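Local atomic coordinates of glycerophosphodiester phosphodiesterase (Parabacteroides distasonis, PDB entry 3NO3), a protein that belongs to the glycerophosphoryl diester phosphodiesterase family, folds as a TIM barrel and holds a magnesium ion at its metal site. Residues A[25-30]-A[36-41]; A[51-56]-A[61-66]; A[119-124]-A[147-152]; A[205-210]-A[226-231]. All blocks are in the same frame, centred on the assembly; numbering follows the deposited sequence.

All four contacts belong to one TIM barrel, and they follow one another along the chain. Contact 1 packs a helix on a barrel strand, and its residues E39 and D41, together with E103, bind the magnesium ion. Contact 2 begins on strand 50-52, the antiparallel neighbour of that strand: D41 O lies 2.9 Å from Y53 N, a probable hydrogen bond, and the side chain of D55 is about 10 Å from the metal. The centres of contacts 1 and 2 are about 19 Å apart. Contacts 3 and 4 each join neighbouring helices of the outer layer; their centres lie about 32 Å apart, on opposite sides of the chain's centre, and about 20 Å and 17 Å from that of contact 1.

Contact 1 (A[25-30]-A[36-41]); sequences RSLERA and YGSEFD. With MG (magnesium ion), chain B.
S38 faces the helix from the barrel wall and meets L27 and A30, so that helix 24-32 is seated on strand 37-44 within the beta-alpha-beta unit that strand 6-9 begins. The two short segments run nearly antiparallel, at 162°, with their axes 8.4 Å apart. Followed outward, S38 first presents CB, which lies 3.8 Å from A30 CB, with CD1 of L27 on another flank. The hydroxyl is swung trans to the main-chain N (chi1 -157°), and this brings OG over the helix backbone: it packs 3.4 Å from A30 CB and 3.9 Å from L27 CA. None of these approaches is a hydrogen bond; small groups fit close against one another in a buried layer. L27 also packs against Y88 and A92 of the adjacent helix 85-94, while S26 OG is engaged by R11 O.

The next residue, E39, leaves the strand in another direction, into the metal site. Its chain bends at CG (chi2 -98°) and places OE2 2.1 Å from the magnesium ion. D41 OD1 binds the metal as well, and E103 supplies a third carboxylate oxygen. The second oxygens of the two acids are also held: R11 N donates to E39 OE1, and N22 ND2 donates to D41 OD2. A metal-bound water spans the pair, donating to E39 OE1 at 2.7 Å and to D41 OD2 at 2.6 Å.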
loop_
_atom_site.group_PDB
_atom_site.type_symbol
_atom_site.label_atom_id
_atom_site.label_comp_id
_atom_site.label_asym_id
_atom_site.label_seq_id
_atom_site.Cartn_x
_atom_site.Cartn_y
_atom_site.Cartn_z
ATOM N N ARG A 25 -11.670 -4.760 -9.862
ATOM C CA ARG A 25 -11.054 -5.747 -10.731
ATOM C C ARG A 25 -9.591 -5.984 -10.356
ATOM O O ARG A 25 -9.163 -7.110 -10.325
ATOM C CB ARG A 25 -11.201 -5.305 -12.191
ATOM C CG ARG A 25 -10.563 -6.158 -13.255
ATOM C CD ARG A 25 -11.157 -7.510 -13.503
ATOM N NE ARG A 25 -10.891 -7.934 -14.897
ATOM C CZ ARG A 25 -11.162 -9.133 -15.418
ATOM N NH1 ARG A 25 -10.893 -9.359 -16.704
ATOM N NH2 ARG A 25 -11.688 -10.115 -14.685
ATOM N N SER A 26 -8.836 -4.920 -10.051
ATOM C CA SER A 26 -7.400 -5.087 -9.726
ATOM C C SER A 26 -7.165 -5.812 -8.395
ATOM O O SER A 26 -6.240 -6.620 -8.286
ATOM C CB SER A 26 -6.614 -3.769 -9.832
ATOM O OG SER A 26 -6.841 -2.844 -8.745
ATOM N N LEU A 27 -8.033 -5.540 -7.426
ATOM C CA LEU A 27 -8.046 -6.233 -6.155
ATOM C C LEU A 27 -8.366 -7.731 -6.387
ATOM O O LEU A 27 -7.677 -8.593 -5.840
ATOM C CB LEU A 27 -9.085 -5.610 -5.227
ATOM C CG LEU A 27 -9.372 -6.315 -3.903
ATOM C CD1 LEU A 27 -8.149 -6.370 -3.038
ATOM C CD2 LEU A 27 -10.530 -5.618 -3.241
ATOM N N GLU A 28 -9.394 -8.004 -7.189
ATOM C CA GLU A 28 -9.784 -9.391 -7.508
ATOM C C GLU A 28 -8.678 -10.141 -8.227
ATOM O O GLU A 28 -8.371 -11.296 -7.892
ATOM C CB GLU A 28 -11.047 -9.422 -8.370
ATOM C CG GLU A 28 -12.349 -8.948 -7.680
ATOM C CD GLU A 28 -13.551 -8.829 -8.639
ATOM O OE1 GLU A 28 -13.360 -8.738 -9.879
ATOM O OE2 GLU A 28 -14.715 -8.839 -8.147
ATOM N N ARG A 29 -8.067 -9.490 -9.206
ATOM C CA ARG A 29 -6.998 -10.118 -9.954
ATOM C C ARG A 29 -5.727 -10.353 -9.105
ATOM O O ARG A 29 -5.064 -11.399 -9.265
ATOM C CB ARG A 29 -6.698 -9.329 -11.231
ATOM C CG ARG A 29 -7.850 -9.303 -12.227
ATOM C CD ARG A 29 -8.066 -10.621 -13.014
ATOM N NE ARG A 29 -6.958 -10.883 -13.908
ATOM C CZ ARG A 29 -6.051 -11.863 -13.830
ATOM N NH1 ARG A 29 -6.091 -12.824 -12.912
ATOM N NH2 ARG A 29 -5.084 -11.886 -14.725
ATOM N N ALA A 30 -5.393 -9.436 -8.202
ATOM C CA ALA A 30 -4.295 -9.674 -7.215
ATOM C C ALA A 30 -4.517 -10.938 -6.381
ATOM O O ALA A 30 -3.594 -11.752 -6.200
ATOM C CB ALA A 30 -4.094 -8.471 -6.298
ATOM N N TYR A 36 0.881 -11.933 -2.325
ATOM C CA TYR A 36 0.837 -11.715 -0.885
ATOM C C TYR A 36 -0.123 -10.585 -0.507
ATOM O O TYR A 36 -0.964 -10.729 0.392
ATOM C CB TYR A 36 2.236 -11.383 -0.315
ATOM C CG TYR A 36 2.189 -11.026 1.169
ATOM C CD1 TYR A 36 2.080 -12.028 2.128
ATOM C CD2 TYR A 36 2.197 -9.695 1.603
ATOM C CE1 TYR A 36 2.001 -11.724 3.477
ATOM C CE2 TYR A 36 2.097 -9.386 2.963
ATOM C CZ TYR A 36 2.016 -10.396 3.875
ATOM O OH TYR A 36 1.910 -10.105 5.213
ATOM N N GLY A 37 0.028 -9.457 -1.189
ATOM C CA GLY A 37 -0.787 -8.298 -0.937
ATOM C C GLY A 37 -1.225 -7.517 -2.130
ATOM O O GLY A 37 -0.671 -7.644 -3.233
ATOM N N SER A 38 -2.269 -6.724 -1.896
ATOM C CA SER A 38 -2.810 -5.784 -2.867
ATOM C C SER A 38 -2.803 -4.392 -2.238
ATOM O O SER A 38 -3.424 -4.171 -1.189
ATOM C CB SER A 38 -4.224 -6.177 -3.285
ATOM O OG SER A 38 -4.546 -5.630 -4.569
ATOM N N GLU A 39 -2.094 -3.464 -2.889
ATOM C CA GLU A 39 -1.957 -2.080 -2.430
ATOM C C GLU A 39 -3.002 -1.185 -3.093
ATOM O O GLU A 39 -3.409 -1.404 -4.257
ATOM C CB GLU A 39 -0.537 -1.585 -2.694
ATOM C CG GLU A 39 -0.221 -0.210 -2.122
ATOM C CD GLU A 39 -0.319 0.949 -3.101
ATOM O OE1 GLU A 39 -0.735 0.813 -4.284
ATOM O OE2 GLU A 39 0.131 2.068 -2.700
ATOM N N PHE A 40 -3.452 -0.205 -2.316
ATOM C CA PHE A 40 -4.419 0.763 -2.790
ATOM C C PHE A 40 -4.282 2.094 -2.041
ATOM O O PHE A 40 -3.786 2.117 -0.911
ATOM C CB PHE A 40 -5.840 0.144 -2.716
ATOM C CG PHE A 40 -6.220 -0.304 -1.357
ATOM C CD1 PHE A 40 -6.844 0.565 -0.478
ATOM C CD2 PHE A 40 -5.944 -1.596 -0.926
ATOM C CE1 PHE A 40 -7.177 0.139 0.793
ATOM C CE2 PHE A 40 -6.282 -2.010 0.343
ATOM C CZ PHE A 40 -6.902 -1.133 1.202
ATOM N N ASP A 41 -4.725 3.184 -2.696
ATOM C CA ASP A 41 -4.534 4.531 -2.209
ATOM C C ASP A 41 -5.846 5.150 -1.741
ATOM O O ASP A 41 -6.859 5.065 -2.432
ATOM C CB ASP A 41 -3.936 5.377 -3.312
ATOM C CG ASP A 41 -2.707 4.762 -3.884
ATOM O OD1 ASP A 41 -1.732 4.608 -3.117
ATOM O OD2 ASP A 41 -2.648 4.449 -5.095
HETATM MG MG MG B . 0.238 4.032 -3.455
HETATM O O HOH W 1 -0.390 3.239 -5.358
HETATM O O HOH W 2 0.543 5.859 -4.529
#

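Contact 2 (A[51-56]-A[61-66]); sequences VVYHDN and KHIQSC
I63 and N56 carry most of this contact, and they meet through one main-chain bond: I63 N donates to N56 O over 3.0 Å, almost straight at 176° and close to the line of the carbonyl. The same oxygen accepts from a water 2.8 Å from N56 O, and that water in turn accepts from Q64 N, so N56 O is gripped twice. H62 lies beside it as well, its ring carbon CD2 3.7 Å from N56 O.

The side chain of I63 points into the other segment and sends its two branches to different places. CG2 packs 3.7 Å from CG2 of V51. The longer branch is stretched by a trans chi2 of 168°; the I63 side chain crosses that of Y53 at about a right angle, with CD1 3.8 Å from Y53 CD2 and 3.5 Å from D55 O. I58 and L71 add to the apolar surroundings of I63, and H43 of strand 37-44 also touches it. The polar end of Q64 approaches N56 more loosely; its amide nitrogen is bound to S106 O and H43 ND1.

H62 ND1 and S65 OG are hydrogen-bonded at 2.7 Å across the 3-10 segment 63-65, and either could be the donor. The N56–I63 bond closes the base of the small hairpin formed by strands 57-58 and 61-62, part of the long excursion between strand 37-44 and helix 85-94 of the barrel, consistent with the small insertion found in glycerophosphodiester phosphodiesterases.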
loop_
_atom_site.group_PDB
_atom_site.type_symbol
_atom_site.label_atom_id
_atom_site.label_comp_id
_atom_site.label_asym_id
_atom_site.label_seq_id
_atom_site.Cartn_x
_atom_site.Cartn_y
_atom_site.Cartn_z
ATOM N N VAL A 51 -12.438 7.287 0.003
ATOM C CA VAL A 51 -12.518 6.764 -1.380
ATOM C C VAL A 51 -11.149 6.302 -1.803
ATOM O O VAL A 51 -10.148 6.705 -1.193
ATOM C CB VAL A 51 -13.055 7.839 -2.351
ATOM C CG1 VAL A 51 -14.495 8.279 -1.949
ATOM C CG2 VAL A 51 -12.101 9.098 -2.396
ATOM N N VAL A 52 -11.104 5.529 -2.895
ATOM C CA VAL A 52 -9.916 4.840 -3.333
ATOM C C VAL A 52 -9.503 5.377 -4.702
ATOM O O VAL A 52 -10.239 5.214 -5.701
ATOM C CB VAL A 52 -10.124 3.328 -3.393
ATOM C CG1 VAL A 52 -8.829 2.618 -3.834
ATOM C CG2 VAL A 52 -10.522 2.815 -2.031
ATOM N N TYR A 53 -8.353 6.063 -4.733
ATOM C CA TYR A 53 -7.819 6.667 -5.978
ATOM C C TYR A 53 -6.392 7.181 -5.744
ATOM O O TYR A 53 -6.082 7.645 -4.641
ATOM C CB TYR A 53 -8.732 7.830 -6.464
ATOM C CG TYR A 53 -8.531 8.179 -7.923
ATOM C CD1 TYR A 53 -9.042 7.363 -8.931
ATOM C CD2 TYR A 53 -7.796 9.297 -8.297
ATOM C CE1 TYR A 53 -8.859 7.652 -10.259
ATOM C CE2 TYR A 53 -7.614 9.623 -9.658
ATOM C CZ TYR A 53 -8.145 8.778 -10.628
ATOM O OH TYR A 53 -7.964 9.060 -11.940
ATOM N N HIS A 54 -5.499 7.053 -6.740
ATOM C CA HIS A 54 -4.109 7.460 -6.546
ATOM C C HIS A 54 -3.917 8.982 -6.565
ATOM O O HIS A 54 -3.400 9.559 -5.602
ATOM C CB HIS A 54 -3.146 6.853 -7.566
ATOM C CG HIS A 54 -1.803 7.531 -7.559
ATOM N ND1 HIS A 54 -0.966 7.533 -6.454
ATOM C CD2 HIS A 54 -1.181 8.289 -8.499
ATOM C CE1 HIS A 54 0.122 8.237 -6.731
ATOM N NE2 HIS A 54 0.011 8.710 -7.965
ATOM N N ASP A 55 -4.279 9.614 -7.669
ATOM C CA ASP A 55 -3.945 11.035 -7.842
ATOM C C ASP A 55 -4.817 11.922 -6.939
ATOM O O ASP A 55 -5.936 11.525 -6.520
ATOM C CB ASP A 55 -4.104 11.450 -9.290
ATOM C CG ASP A 55 -2.964 10.917 -10.203
ATOM O OD1 ASP A 55 -1.797 11.332 -10.014
ATOM O OD2 ASP A 55 -3.276 10.149 -11.117
ATOM N N ASN A 56 -4.300 13.093 -6.614
ATOM C CA ASN A 56 -5.055 14.028 -5.784
ATOM C C ASN A 56 -6.248 14.639 -6.522
ATOM O O ASN A 56 -7.167 15.075 -5.874
ATOM C CB ASN A 56 -4.141 15.141 -5.260
ATOM C CG ASN A 56 -3.107 14.637 -4.254
ATOM O OD1 ASN A 56 -3.402 13.835 -3.377
ATOM N ND2 ASN A 56 -1.882 15.125 -4.380
ATOM N N LYS A 61 -11.360 17.363 -10.619
ATOM C CA LYS A 61 -11.905 17.518 -9.257
ATOM C C LYS A 61 -10.852 17.169 -8.219
ATOM O O LYS A 61 -10.313 16.070 -8.256
ATOM C CB LYS A 61 -13.134 16.648 -9.087
ATOM C CG LYS A 61 -14.241 17.019 -10.126
ATOM C CD LYS A 61 -15.608 17.147 -9.531
ATOM C CE LYS A 61 -16.714 17.345 -10.631
ATOM N NZ LYS A 61 -18.090 16.824 -10.193
ATOM N N HIS A 62 -10.585 18.080 -7.274
ATOM C CA HIS A 62 -9.615 17.842 -6.215
ATOM C C HIS A 62 -10.316 17.118 -5.113
ATOM O O HIS A 62 -11.204 17.729 -4.433
ATOM C CB HIS A 62 -9.023 19.173 -5.723
ATOM C CG HIS A 62 -8.103 19.024 -4.561
ATOM N ND1 HIS A 62 -8.458 19.443 -3.303
ATOM C CD2 HIS A 62 -6.854 18.510 -4.461
ATOM C CE1 HIS A 62 -7.466 19.178 -2.461
ATOM N NE2 HIS A 62 -6.487 18.596 -3.133
ATOM N N ILE A 63 -9.914 15.863 -4.883
ATOM C CA ILE A 63 -10.745 14.898 -4.122
ATOM C C ILE A 63 -10.972 15.367 -2.686
ATOM O O ILE A 63 -12.081 15.364 -2.208
ATOM C CB ILE A 63 -10.121 13.463 -4.133
ATOM C CG1 ILE A 63 -10.212 12.859 -5.558
ATOM C CG2 ILE A 63 -10.824 12.534 -3.118
ATOM C CD1 ILE A 63 -9.383 11.589 -5.717
ATOM N N GLN A 64 -9.908 15.836 -2.040
ATOM C CA GLN A 64 -9.953 16.205 -0.634
ATOM C C GLN A 64 -10.738 17.479 -0.272
ATOM O O GLN A 64 -11.045 17.689 0.911
ATOM C CB GLN A 64 -8.533 16.219 -0.048
ATOM C CG GLN A 64 -7.850 14.826 0.007
ATOM C CD GLN A 64 -6.402 14.925 0.431
ATOM O OE1 GLN A 64 -5.982 15.930 1.050
ATOM N NE2 GLN A 64 -5.628 13.893 0.116
ATOM N N SER A 65 -11.038 18.311 -1.276
ATOM C CA SER A 65 -11.859 19.498 -1.093
ATOM C C SER A 65 -13.227 19.353 -1.710
ATOM O O SER A 65 -14.021 20.283 -1.574
ATOM C CB SER A 65 -11.125 20.779 -1.553
ATOM O OG SER A 65 -10.785 20.766 -2.928
ATOM N N CYS A 66 -13.535 18.187 -2.335
ATOM C CA CYS A 66 -14.814 17.986 -3.004
ATOM C C CYS A 66 -15.695 17.122 -2.086
ATOM O O CYS A 66 -15.186 16.300 -1.351
ATOM C CB CYS A 66 -14.643 17.296 -4.353
ATOM S SG CYS A 66 -14.131 18.453 -5.606
HETATM O O HOH W 3 -6.980 15.202 -3.085
#

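Contact 3 (A[119-124]-A[147-152]); sequences LSVQMV and IRLCPK
V121 fits its two methyl groups against C150 and L149, and this one valine accounts for nearly the whole of its helix's share of the contact. The close part is at the sulfur. C150 SG lies against the fork of the valine, 3.7 Å from V121 CG1 and 3.8 Å from V121 CG2, so that both branches touch a single atom. The sulfur is trans to its own carbonyl carbon (chi1 -61°). C150 is the first residue to leave helical geometry after helix 140-149, and its side chain points toward helix 110-126.

Packing is slacker on the L149 side. There CD1 alone comes to V121, the two side chains crossing at a slant, and stops 4.0 Å from CG2, while the two alpha carbons, V121 CA and L149 CA, are 7.6 Å apart. No hydrogen bond links the segments, and they bury only 124 Å² between them. The solvent side is polar: Q122 on one helix and R148 on the other are exposed, and R148 forms a salt bridge with E145 of its own helix. P151 and K152, which follow C150, are exposed too.

Below this shallow apolar seam the packing continues inward. V121 also touches F146 of helix 140-149 and Y135 of strand 133-137, and S120 meets F146 and the strand 99-104 residues F102 and L104. The contact thus sits on the outer rim of the TIM barrel, between consecutive helices 110-126 and 140-149, with strand 133-137 connecting them in the chain.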
loop_
_atom_site.group_PDB
_atom_site.type_symbol
_atom_site.label_atom_id
_atom_site.label_comp_id
_atom_site.label_asym_id
_atom_site.label_seq_id
_atom_site.Cartn_x
_atom_site.Cartn_y
_atom_site.Cartn_z
ATOM N N LEU A 119 -10.402 7.897 10.912
ATOM C CA LEU A 119 -11.576 7.397 10.190
ATOM C C LEU A 119 -11.250 6.117 9.413
ATOM O O LEU A 119 -12.120 5.256 9.227
ATOM C CB LEU A 119 -12.212 8.460 9.300
ATOM C CG LEU A 119 -12.902 9.637 9.997
ATOM C CD1 LEU A 119 -13.227 10.759 8.976
ATOM C CD2 LEU A 119 -14.153 9.269 10.706
ATOM N N SER A 120 -10.010 6.013 8.919
ATOM C CA SER A 120 -9.528 4.819 8.247
ATOM C C SER A 120 -9.526 3.620 9.189
ATOM O O SER A 120 -10.103 2.580 8.874
ATOM C CB SER A 120 -8.108 5.008 7.693
ATOM O OG SER A 120 -8.074 5.905 6.602
ATOM N N VAL A 121 -8.990 3.812 10.389
ATOM C CA VAL A 121 -8.952 2.752 11.390
ATOM C C VAL A 121 -10.359 2.311 11.820
ATOM O O VAL A 121 -10.614 1.114 11.884
ATOM C CB VAL A 121 -8.146 3.205 12.651
ATOM C CG1 VAL A 121 -8.382 2.239 13.872
ATOM C CG2 VAL A 121 -6.656 3.341 12.239
ATOM N N GLN A 122 -11.275 3.264 11.960
ATOM C CA GLN A 122 -12.674 2.984 12.276
ATOM C C GLN A 122 -13.392 2.159 11.188
ATOM O O GLN A 122 -14.119 1.210 11.503
ATOM C CB GLN A 122 -13.421 4.295 12.577
ATOM C CG GLN A 122 -12.982 4.897 13.940
ATOM C CD GLN A 122 -13.567 6.235 14.238
ATOM O OE1 GLN A 122 -14.222 6.852 13.401
ATOM N NE2 GLN A 122 -13.344 6.707 15.465
HETATM N N MSE A 123 -13.163 2.497 9.938
HETATM C CA MSE A 123 -13.740 1.757 8.826
HETATM C C MSE A 123 -13.184 0.334 8.744
HETATM O O MSE A 123 -13.965 -0.628 8.616
HETATM C CB MSE A 123 -13.496 2.469 7.523
HETATM C CG MSE A 123 -14.095 1.755 6.265
HETATM SE SE MSE A 123 -16.008 1.609 6.311
HETATM C CE MSE A 123 -16.368 3.475 5.910
ATOM N N VAL A 124 -11.857 0.202 8.840
ATOM C CA VAL A 124 -11.181 -1.107 8.822
ATOM C C VAL A 124 -11.706 -1.978 9.952
ATOM O O VAL A 124 -12.021 -3.163 9.733
ATOM C CB VAL A 124 -9.642 -0.956 8.826
ATOM C CG1 VAL A 124 -8.933 -2.323 9.025
ATOM C CG2 VAL A 124 -9.198 -0.323 7.471
ATOM N N ILE A 147 0.072 4.364 14.229
ATOM C CA ILE A 147 0.872 3.717 15.277
ATOM C C ILE A 147 0.178 3.858 16.660
ATOM O O ILE A 147 0.053 2.872 17.407
ATOM C CB ILE A 147 2.328 4.291 15.279
ATOM C CG1 ILE A 147 3.089 3.835 14.010
ATOM C CG2 ILE A 147 3.122 3.856 16.556
ATOM C CD1 ILE A 147 4.313 4.712 13.687
ATOM N N ARG A 148 -0.278 5.068 16.976
ATOM C CA ARG A 148 -0.933 5.361 18.255
ATOM C C ARG A 148 -2.253 4.594 18.407
ATOM O O ARG A 148 -2.507 4.015 19.450
ATOM C CB ARG A 148 -1.225 6.870 18.388
ATOM C CG ARG A 148 -1.779 7.288 19.747
ATOM C CD ARG A 148 -2.172 8.772 19.758
ATOM N NE ARG A 148 -3.424 9.048 19.056
ATOM C CZ ARG A 148 -4.659 8.811 19.529
ATOM N NH1 ARG A 148 -4.867 8.240 20.718
ATOM N NH2 ARG A 148 -5.732 9.141 18.788
ATOM N N LEU A 149 -3.064 4.596 17.365
ATOM C CA LEU A 149 -4.361 3.946 17.391
ATOM C C LEU A 149 -4.267 2.424 17.326
ATOM O O LEU A 149 -5.102 1.746 17.928
ATOM C CB LEU A 149 -5.231 4.416 16.220
ATOM C CG LEU A 149 -5.750 5.842 16.319
ATOM C CD1 LEU A 149 -6.408 6.191 15.070
ATOM C CD2 LEU A 149 -6.765 5.997 17.512
ATOM N N CYS A 150 -3.276 1.907 16.589
ATOM C CA CYS A 150 -3.129 0.494 16.330
ATOM C C CYS A 150 -1.710 0.027 16.645
ATOM O O CYS A 150 -0.934 -0.326 15.725
ATOM C CB CYS A 150 -3.461 0.179 14.888
ATOM S SG CYS A 150 -5.145 0.604 14.453
ATOM N N PRO A 151 -1.377 -0.028 17.937
ATOM C CA PRO A 151 -0.024 -0.462 18.270
ATOM C C PRO A 151 0.395 -1.863 17.843
ATOM O O PRO A 151 1.595 -2.086 17.840
ATOM C CB PRO A 151 0.048 -0.321 19.803
ATOM C CG PRO A 151 -1.355 -0.235 20.257
ATOM C CD PRO A 151 -2.220 0.197 19.137
ATOM N N LYS A 152 -0.545 -2.772 17.528
ATOM C CA LYS A 152 -0.236 -4.123 17.058
ATOM C C LYS A 152 -0.316 -4.261 15.557
ATOM O O LYS A 152 -0.063 -5.355 15.059
ATOM C CB LYS A 152 -1.174 -5.187 17.689
ATOM C CG LYS A 152 -1.316 -5.197 19.236
ATOM C CD LYS A 152 0.011 -5.034 20.002
#

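Contact 4 (A[205-210]-A[226-231]); sequences DDPKLM and PEETQK
Two successive outer helices of the TIM barrel, 207-216 and 226-236, touch where M210, a selenomethionine, lies against E228 and T229. The M210 chain is fully stretched beyond CG, with chi2 174° and chi3 -177°, and it runs aslant to both partners. Its selenium rests 3.7 Å from E228 CG and 3.4 Å from T229 OG1. The terminal methyl goes a little further, bringing M210 CE to 3.3 Å from T229 OG1, a tight fit of an apolar tip against a hydroxyl oxygen.

Strand 220-223 lies between the two helices in the chain, and this beta-strand of the barrel also forms the floor beneath them: T223 is touched by both M210 and T229, while I221 of the same strand and V7 of strand 6-9 pack on T229. Further out, P207 at the start of its helix faces the carboxylate of E228, with P207 CG 3.9 Å from E228 OE2; E228 was modelled in two conformations, so its approaches to P207 and M210 are less certain than that of T229. In the loop before helix 207-216, D205 OD1 accepts from D224 N, which ties this loop to the end of strand 220-223.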
loop_
_atom_site.group_PDB
_atom_site.type_symbol
_atom_site.label_atom_id
_atom_site.label_comp_id
_atom_site.label_asym_id
_atom_site.label_seq_id
_atom_site.Cartn_x
_atom_site.Cartn_y
_atom_site.Cartn_z
ATOM N N ASP A 205 9.690 -2.761 -11.506
ATOM C CA ASP A 205 9.171 -3.459 -12.698
ATOM C C ASP A 205 10.238 -4.091 -13.625
ATOM O O ASP A 205 9.919 -5.023 -14.374
ATOM C CB ASP A 205 8.273 -2.490 -13.499
ATOM C CG ASP A 205 7.074 -1.964 -12.681
ATOM O OD1 ASP A 205 6.703 -2.562 -11.653
ATOM O OD2 ASP A 205 6.505 -0.917 -13.056
ATOM N N ASP A 206 11.482 -3.623 -13.558
ATOM C CA ASP A 206 12.578 -4.141 -14.394
ATOM C C ASP A 206 13.056 -5.484 -13.799
ATOM O O ASP A 206 13.317 -5.566 -12.587
ATOM C CB ASP A 206 13.724 -3.121 -14.436
ATOM C CG ASP A 206 14.991 -3.670 -15.099
ATOM O OD1 ASP A 206 15.021 -3.803 -16.343
ATOM O OD2 ASP A 206 15.962 -3.929 -14.370
ATOM N N PRO A 207 13.148 -6.571 -14.617
ATOM C CA PRO A 207 13.636 -7.862 -14.055
ATOM C C PRO A 207 15.013 -7.895 -13.389
ATOM O O PRO A 207 15.175 -8.632 -12.413
ATOM C CB PRO A 207 13.643 -8.793 -15.274
ATOM C CG PRO A 207 12.448 -8.329 -16.015
ATOM C CD PRO A 207 12.514 -6.807 -15.925
ATOM N N LYS A 208 15.977 -7.118 -13.881
ATOM C CA LYS A 208 17.331 -7.048 -13.280
ATOM C C LYS A 208 17.248 -6.414 -11.871
ATOM O O LYS A 208 17.856 -6.901 -10.905
ATOM C CB LYS A 208 18.296 -6.258 -14.195
ATOM C CG LYS A 208 19.773 -6.352 -13.822
ATOM N N LEU A 209 16.445 -5.366 -11.764
ATOM C CA LEU A 209 16.166 -4.705 -10.478
ATOM C C LEU A 209 15.409 -5.598 -9.464
ATOM O O LEU A 209 15.771 -5.626 -8.268
ATOM C CB LEU A 209 15.447 -3.363 -10.715
ATOM C CG LEU A 209 15.321 -2.364 -9.543
ATOM C CD1 LEU A 209 16.708 -1.907 -8.957
ATOM C CD2 LEU A 209 14.491 -1.171 -9.990
HETATM N N MSE A 210 14.382 -6.331 -9.916
HETATM C CA MSE A 210 13.705 -7.342 -9.052
HETATM C C MSE A 210 14.731 -8.320 -8.442
HETATM O O MSE A 210 14.769 -8.538 -7.225
HETATM C CB MSE A 210 12.647 -8.143 -9.831
HETATM C CG MSE A 210 11.374 -7.335 -10.242
HETATM SE SE MSE A 210 10.298 -8.466 -11.359
HETATM C CE MSE A 210 8.839 -7.217 -11.808
ATOM N N PRO A 226 3.318 -7.991 -11.116
ATOM C CA PRO A 226 3.430 -8.983 -10.022
ATOM C C PRO A 226 3.702 -10.438 -10.484
ATOM O O PRO A 226 4.443 -11.157 -9.805
ATOM C CB PRO A 226 2.081 -8.875 -9.299
ATOM C CG PRO A 226 1.164 -8.262 -10.268
ATOM C CD PRO A 226 2.009 -7.323 -11.077
ATOM N N GLU A 227 3.117 -10.853 -11.593
ATOM C CA GLU A 227 3.365 -12.199 -12.132
ATOM C C GLU A 227 4.830 -12.424 -12.566
ATOM O O GLU A 227 5.340 -13.547 -12.370
ATOM C CB GLU A 227 2.410 -12.547 -13.282
ATOM C CG GLU A 227 0.949 -12.617 -12.879
ATOM C CD GLU A 227 0.072 -13.353 -13.887
ATOM O OE1 GLU A 227 -0.486 -12.711 -14.798
ATOM O OE2 GLU A 227 -0.108 -14.571 -13.727
ATOM N N GLU A 228 5.501 -11.393 -13.104
ATOM C CA GLU A 228 6.944 -11.530 -13.402
ATOM C C GLU A 228 7.731 -11.766 -12.106
ATOM O O GLU A 228 8.608 -12.638 -12.067
ATOM C CB GLU A 228 7.496 -10.329 -14.190
ATOM C CG GLU A 228 9.066 -10.255 -14.384
ATOM C CD GLU A 228 9.659 -11.212 -15.408
ATOM O OE1 GLU A 228 10.285 -12.227 -15.011
ATOM O OE2 GLU A 228 9.555 -10.920 -16.613
ATOM N N THR A 229 7.432 -11.021 -11.039
ATOM C CA THR A 229 8.121 -11.243 -9.756
ATOM C C THR A 229 7.895 -12.650 -9.187
ATOM O O THR A 229 8.842 -13.294 -8.673
ATOM C CB THR A 229 7.711 -10.206 -8.683
ATOM O OG1 THR A 229 7.655 -8.915 -9.288
ATOM C CG2 THR A 229 8.724 -10.171 -7.530
ATOM N N GLN A 230 6.661 -13.143 -9.297
ATOM C CA GLN A 230 6.337 -14.509 -8.875
ATOM C C GLN A 230 7.115 -15.560 -9.669
ATOM O O GLN A 230 7.616 -16.533 -9.087
ATOM C CB GLN A 230 4.829 -14.785 -9.006
ATOM C CG GLN A 230 3.914 -14.025 -7.977
ATOM C CD GLN A 230 2.434 -14.160 -8.289
ATOM O OE1 GLN A 230 2.029 -14.126 -9.461
ATOM N NE2 GLN A 230 1.623 -14.327 -7.255
ATOM N N LYS A 231 7.204 -15.369 -10.993
ATOM C CA LYS A 231 7.973 -16.272 -11.853
ATOM C C LYS A 231 9.445 -16.352 -11.431
ATOM O O LYS A 231 10.009 -17.457 -11.283
ATOM C CB LYS A 231 7.879 -15.826 -13.320
ATOM C CG LYS A 231 8.944 -16.462 -14.257
ATOM C CD LYS A 231 8.642 -16.222 -15.743
ATOM C CE LYS A 231 8.882 -14.762 -16.131
ATOM N NZ LYS A 231 8.330 -14.370 -17.463
#